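Local coordinates for DPS family protein (Vibrio cholerae O1 biovar El Tor, PDB 3IQ1) that probably binds iron and oxidises it, as a Dps-family member of the ferritin-like superfamily that assembles from twelve copies, at residues B[22-33]-B[113-124]. Sequence-based numbering, arbitrary orientation.
Sequences ALNNLLANYQVF and GFSILLHQQRDI
Ala22 meets Ile124 where segments 22-33 and 113-124 run antiparallel, at 168° with axes 10.3 Å apart at closest; its methyl leaves room for Ile124 CD1 to lie over the Ala22 carbonyl, while Leu23 CD2 touches the same isoleucine. One turn on, Leu26 is a knob whose branched end suits the hole formed by Leu117, Gln120, Gln121 and Ile124. With CG anti to the backbone N (chi1 -178°), its two methyls both rest 3.8 Å from Gln121 CG. Asn29 turns its CB to Leu117 CD2 and its amide to the like polar group of Gln120, the two planes nearly perpendicular. Tyr30 is apolar over its ring and polar at its hydroxyl: Leu117 CD1 sits over a ring face, a CH-pi contact 3.9 Å from the centroid, while the hydroxyl donates to Gln121 OE1 (OH to OE1 2.6 Å) in the carbonyl plane. Gln147 of helix 134-158 bonds both the Tyr30 hydroxyl and Gln121 NE2, so both ends of the Gln121 amide are held, which fixes its rotation. Gly113, lacking a side chain, lets Phe33 CE1 come to 3.5 Å from Gly113 CA; the adjoining CE2-CZ edge points into the face of Phe114, a T-shaped pair with centroids 4.8 Å apart. Leu117 is the knob among Leu26, Asn29, Tyr30 and Phe33. Such reciprocal knobs-into-holes packing joins helices 13-43 and 103-131 in the four-helix bundle of the ferritin-like fold.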
loop_
_atom_site.group_PDB
_atom_site.type_symbol
_atom_site.label_atom_id
_atom_site.label_comp_id
_atom_site.label_asym_id
_atom_site.label_seq_id
_atom_site.Cartn_x
_atom_site.Cartn_y
_atom_site.Cartn_z
ATOM N N ALA B 22 -37.653 18.537 -5.041
ATOM C CA ALA B 22 -36.687 19.217 -5.906
ATOM C C ALA B 22 -35.419 18.368 -6.087
ATOM O O ALA B 22 -34.877 18.279 -7.212
ATOM C CB ALA B 22 -36.282 20.572 -5.317
ATOM N N LEU B 23 -34.976 17.730 -4.990
ATOM C CA LEU B 23 -33.867 16.821 -5.053
ATOM C C LEU B 23 -34.134 15.608 -5.983
ATOM O O LEU B 23 -33.235 15.113 -6.650
ATOM C CB LEU B 23 -33.411 16.375 -3.683
ATOM C CG LEU B 23 -32.745 17.464 -2.779
ATOM C CD1 LEU B 23 -32.719 16.977 -1.347
ATOM C CD2 LEU B 23 -31.322 17.815 -3.272
ATOM N N ASN B 24 -35.343 15.097 -5.956
ATOM C CA ASN B 24 -35.725 14.015 -6.822
ATOM C C ASN B 24 -35.701 14.448 -8.263
ATOM O O ASN B 24 -35.265 13.663 -9.135
ATOM C CB ASN B 24 -37.130 13.496 -6.471
ATOM C CG ASN B 24 -37.109 12.265 -5.669
ATOM O OD1 ASN B 24 -37.925 12.105 -4.710
ATOM N ND2 ASN B 24 -36.219 11.352 -6.027
ATOM N N ASN B 25 -36.127 15.675 -8.564
ATOM C CA ASN B 25 -36.018 16.151 -9.978
ATOM C C ASN B 25 -34.562 16.278 -10.386
ATOM O O ASN B 25 -34.160 15.970 -11.490
ATOM C CB ASN B 25 -36.779 17.451 -10.194
ATOM C CG ASN B 25 -38.262 17.250 -10.170
ATOM O OD1 ASN B 25 -38.787 16.151 -10.494
ATOM N ND2 ASN B 25 -38.989 18.339 -9.841
ATOM N N LEU B 26 -33.736 16.709 -9.450
ATOM C CA LEU B 26 -32.301 16.765 -9.704
ATOM C C LEU B 26 -31.734 15.378 -10.003
ATOM O O LEU B 26 -30.934 15.216 -10.913
ATOM C CB LEU B 26 -31.569 17.411 -8.549
ATOM C CG LEU B 26 -30.041 17.607 -8.661
ATOM C CD1 LEU B 26 -29.646 18.562 -9.749
ATOM C CD2 LEU B 26 -29.501 18.052 -7.311
ATOM N N LEU B 27 -32.097 14.403 -9.184
ATOM C CA LEU B 27 -31.669 13.004 -9.332
ATOM C C LEU B 27 -32.050 12.472 -10.708
ATOM O O LEU B 27 -31.237 11.826 -11.354
ATOM C CB LEU B 27 -32.289 12.171 -8.202
ATOM C CG LEU B 27 -32.057 10.671 -8.274
ATOM C CD1 LEU B 27 -30.578 10.341 -8.269
ATOM C CD2 LEU B 27 -32.766 9.991 -7.130
ATOM N N ALA B 28 -33.258 12.773 -11.165
ATOM C CA ALA B 28 -33.683 12.409 -12.529
ATOM C C ALA B 28 -32.762 12.942 -13.608
ATOM O O ALA B 28 -32.389 12.217 -14.532
ATOM C CB ALA B 28 -35.104 12.877 -12.776
ATOM N N ASN B 29 -32.392 14.222 -13.473
ATOM C CA ASN B 29 -31.459 14.814 -14.388
ATOM C C ASN B 29 -30.109 14.121 -14.319
ATOM O O ASN B 29 -29.499 13.859 -15.351
ATOM C CB ASN B 29 -31.337 16.299 -14.131
ATOM C CG ASN B 29 -32.538 17.088 -14.695
ATOM O OD1 ASN B 29 -33.112 17.957 -13.979
ATOM N ND2 ASN B 29 -32.905 16.844 -15.893
ATOM N N TYR B 30 -29.599 13.880 -13.115
ATOM C CA TYR B 30 -28.347 13.148 -12.990
ATOM C C TYR B 30 -28.350 11.822 -13.696
ATOM O O TYR B 30 -27.339 11.416 -14.297
ATOM C CB TYR B 30 -27.930 12.938 -11.538
ATOM C CG TYR B 30 -27.076 13.995 -10.920
ATOM C CD1 TYR B 30 -27.620 15.088 -10.268
ATOM C CD2 TYR B 30 -25.713 13.908 -10.970
ATOM C CE1 TYR B 30 -26.838 16.046 -9.698
ATOM C CE2 TYR B 30 -24.914 14.893 -10.358
ATOM C CZ TYR B 30 -25.470 15.947 -9.761
ATOM O OH TYR B 30 -24.643 16.910 -9.199
ATOM N N GLN B 31 -29.443 11.100 -13.576
ATOM C CA GLN B 31 -29.513 9.717 -14.035
ATOM C C GLN B 31 -29.484 9.717 -15.578
ATOM O O GLN B 31 -28.701 8.957 -16.184
ATOM C CB GLN B 31 -30.745 9.035 -13.442
ATOM C CG GLN B 31 -30.577 8.659 -11.975
ATOM C CD GLN B 31 -29.783 7.383 -11.741
ATOM O OE1 GLN B 31 -28.787 7.136 -12.441
ATOM N NE2 GLN B 31 -30.147 6.620 -10.697
ATOM N N VAL B 32 -30.304 10.571 -16.211
ATOM C CA VAL B 32 -30.259 10.701 -17.664
ATOM C C VAL B 32 -28.900 11.184 -18.150
ATOM O O VAL B 32 -28.345 10.645 -19.116
ATOM C CB VAL B 32 -31.390 11.585 -18.198
ATOM C CG1 VAL B 32 -31.297 11.757 -19.759
ATOM C CG2 VAL B 32 -32.775 10.990 -17.854
ATOM N N PHE B 33 -28.301 12.119 -17.435
ATOM C CA PHE B 33 -27.010 12.638 -17.813
ATOM C C PHE B 33 -25.911 11.565 -17.687
ATOM O O PHE B 33 -25.012 11.483 -18.542
ATOM C CB PHE B 33 -26.732 13.834 -16.912
ATOM C CG PHE B 33 -25.544 14.692 -17.312
ATOM C CD1 PHE B 33 -25.391 15.204 -18.598
ATOM C CD2 PHE B 33 -24.661 15.096 -16.345
ATOM C CE1 PHE B 33 -24.366 16.040 -18.934
ATOM C CE2 PHE B 33 -23.595 15.956 -16.675
ATOM C CZ PHE B 33 -23.458 16.441 -17.980
ATOM N N GLY B 113 -25.448 19.935 -20.104
ATOM C CA GLY B 113 -26.051 19.150 -19.017
ATOM C C GLY B 113 -25.629 19.708 -17.657
ATOM O O GLY B 113 -26.448 19.925 -16.752
ATOM N N PHE B 114 -24.331 19.968 -17.493
ATOM C CA PHE B 114 -23.846 20.556 -16.248
ATOM C C PHE B 114 -24.453 21.926 -16.007
ATOM O O PHE B 114 -24.678 22.342 -14.862
ATOM C CB PHE B 114 -22.298 20.624 -16.160
ATOM C CG PHE B 114 -21.656 19.324 -15.779
ATOM C CD1 PHE B 114 -21.888 18.760 -14.525
ATOM C CD2 PHE B 114 -20.790 18.649 -16.660
ATOM C CE1 PHE B 114 -21.310 17.568 -14.180
ATOM C CE2 PHE B 114 -20.208 17.461 -16.307
ATOM C CZ PHE B 114 -20.456 16.919 -15.064
ATOM N N SER B 115 -24.738 22.663 -17.076
ATOM C CA SER B 115 -25.334 23.926 -16.863
ATOM C C SER B 115 -26.739 23.831 -16.191
ATOM O O SER B 115 -27.068 24.648 -15.324
ATOM C CB SER B 115 -25.226 24.759 -18.147
ATOM O OG SER B 115 -23.800 24.994 -18.457
ATOM N N ILE B 116 -27.528 22.820 -16.555
ATOM C CA ILE B 116 -28.807 22.462 -15.912
ATOM C C ILE B 116 -28.609 21.992 -14.460
ATOM O O ILE B 116 -29.277 22.466 -13.552
ATOM C CB ILE B 116 -29.583 21.400 -16.742
ATOM C CG1 ILE B 116 -30.124 22.079 -18.012
ATOM C CG2 ILE B 116 -30.669 20.809 -15.924
ATOM C CD1 ILE B 116 -30.685 21.146 -19.033
ATOM N N LEU B 117 -27.675 21.087 -14.225
ATOM C CA LEU B 117 -27.407 20.661 -12.857
ATOM C C LEU B 117 -27.055 21.872 -11.989
ATOM O O LEU B 117 -27.522 22.012 -10.866
ATOM C CB LEU B 117 -26.299 19.588 -12.808
ATOM C CG LEU B 117 -26.588 18.299 -13.581
ATOM C CD1 LEU B 117 -25.429 17.311 -13.294
ATOM C CD2 LEU B 117 -27.947 17.710 -13.196
ATOM N N LEU B 118 -26.150 22.729 -12.460
ATOM C CA LEU B 118 -25.729 23.860 -11.633
ATOM C C LEU B 118 -26.901 24.761 -11.312
ATOM O O LEU B 118 -27.048 25.201 -10.189
ATOM C CB LEU B 118 -24.650 24.685 -12.348
ATOM C CG LEU B 118 -23.253 24.107 -12.324
ATOM C CD1 LEU B 118 -22.361 24.855 -13.284
ATOM C CD2 LEU B 118 -22.616 24.080 -10.938
ATOM N N HIS B 119 -27.720 25.054 -12.321
ATOM C CA HIS B 119 -28.868 25.946 -12.168
ATOM C C HIS B 119 -29.808 25.355 -11.116
ATOM O O HIS B 119 -30.279 26.073 -10.206
ATOM C CB HIS B 119 -29.526 26.068 -13.536
ATOM C CG HIS B 119 -30.618 27.061 -13.614
ATOM N ND1 HIS B 119 -31.911 26.751 -13.267
ATOM C CD2 HIS B 119 -30.637 28.325 -14.100
ATOM C CE1 HIS B 119 -32.673 27.811 -13.459
ATOM N NE2 HIS B 119 -31.935 28.769 -13.997
ATOM N N GLN B 120 -30.093 24.063 -11.218
ATOM C CA GLN B 120 -31.047 23.401 -10.290
ATOM C C GLN B 120 -30.471 23.316 -8.892
ATOM O O GLN B 120 -31.161 23.541 -7.908
ATOM C CB GLN B 120 -31.402 21.990 -10.722
ATOM C CG GLN B 120 -32.452 21.799 -11.620
ATOM C CD GLN B 120 -32.623 20.274 -11.735
ATOM O OE1 GLN B 120 -31.684 19.599 -12.119
ATOM N NE2 GLN B 120 -33.683 19.767 -11.263
ATOM N N GLN B 121 -29.153 23.052 -8.800
ATOM C CA GLN B 121 -28.481 22.993 -7.494
ATOM C C GLN B 121 -28.468 24.351 -6.801
ATOM O O GLN B 121 -28.679 24.397 -5.605
ATOM C CB GLN B 121 -27.090 22.399 -7.646
ATOM C CG GLN B 121 -27.197 20.928 -8.020
ATOM C CD GLN B 121 -26.015 20.244 -8.621
ATOM O OE1 GLN B 121 -26.011 19.029 -8.659
ATOM N NE2 GLN B 121 -24.952 20.973 -8.974
ATOM N N ARG B 122 -28.289 25.459 -7.531
ATOM C CA ARG B 122 -28.355 26.778 -6.945
ATOM C C ARG B 122 -29.776 27.106 -6.410
ATOM O O ARG B 122 -29.944 27.697 -5.349
ATOM C CB ARG B 122 -27.937 27.809 -7.974
ATOM C CG ARG B 122 -26.437 27.710 -8.313
ATOM C CD ARG B 122 -26.114 28.558 -9.499
ATOM N NE ARG B 122 -24.689 28.505 -9.814
ATOM C CZ ARG B 122 -24.179 28.445 -11.039
ATOM N NH1 ARG B 122 -24.985 28.456 -12.114
ATOM N NH2 ARG B 122 -22.837 28.394 -11.204
ATOM N N ASP B 123 -30.782 26.658 -7.152
ATOM C CA ASP B 123 -32.150 26.863 -6.688
ATOM C C ASP B 123 -32.443 26.095 -5.409
ATOM O O ASP B 123 -33.018 26.654 -4.481
ATOM C CB ASP B 123 -33.142 26.449 -7.744
ATOM C CG ASP B 123 -33.316 27.482 -8.837
ATOM O OD1 ASP B 123 -32.860 28.652 -8.686
ATOM O OD2 ASP B 123 -34.004 27.145 -9.839
ATOM N N ILE B 124 -31.994 24.839 -5.363
ATOM C CA ILE B 124 -32.147 24.036 -4.165
ATOM C C ILE B 124 -31.374 24.635 -3.006
ATOM O O ILE B 124 -31.852 24.674 -1.856
ATOM C CB ILE B 124 -31.769 22.550 -4.394
ATOM C CG1 ILE B 124 -32.740 21.926 -5.391
ATOM C CG2 ILE B 124 -31.773 21.788 -3.048
ATOM C CD1 ILE B 124 -32.256 20.583 -5.961
#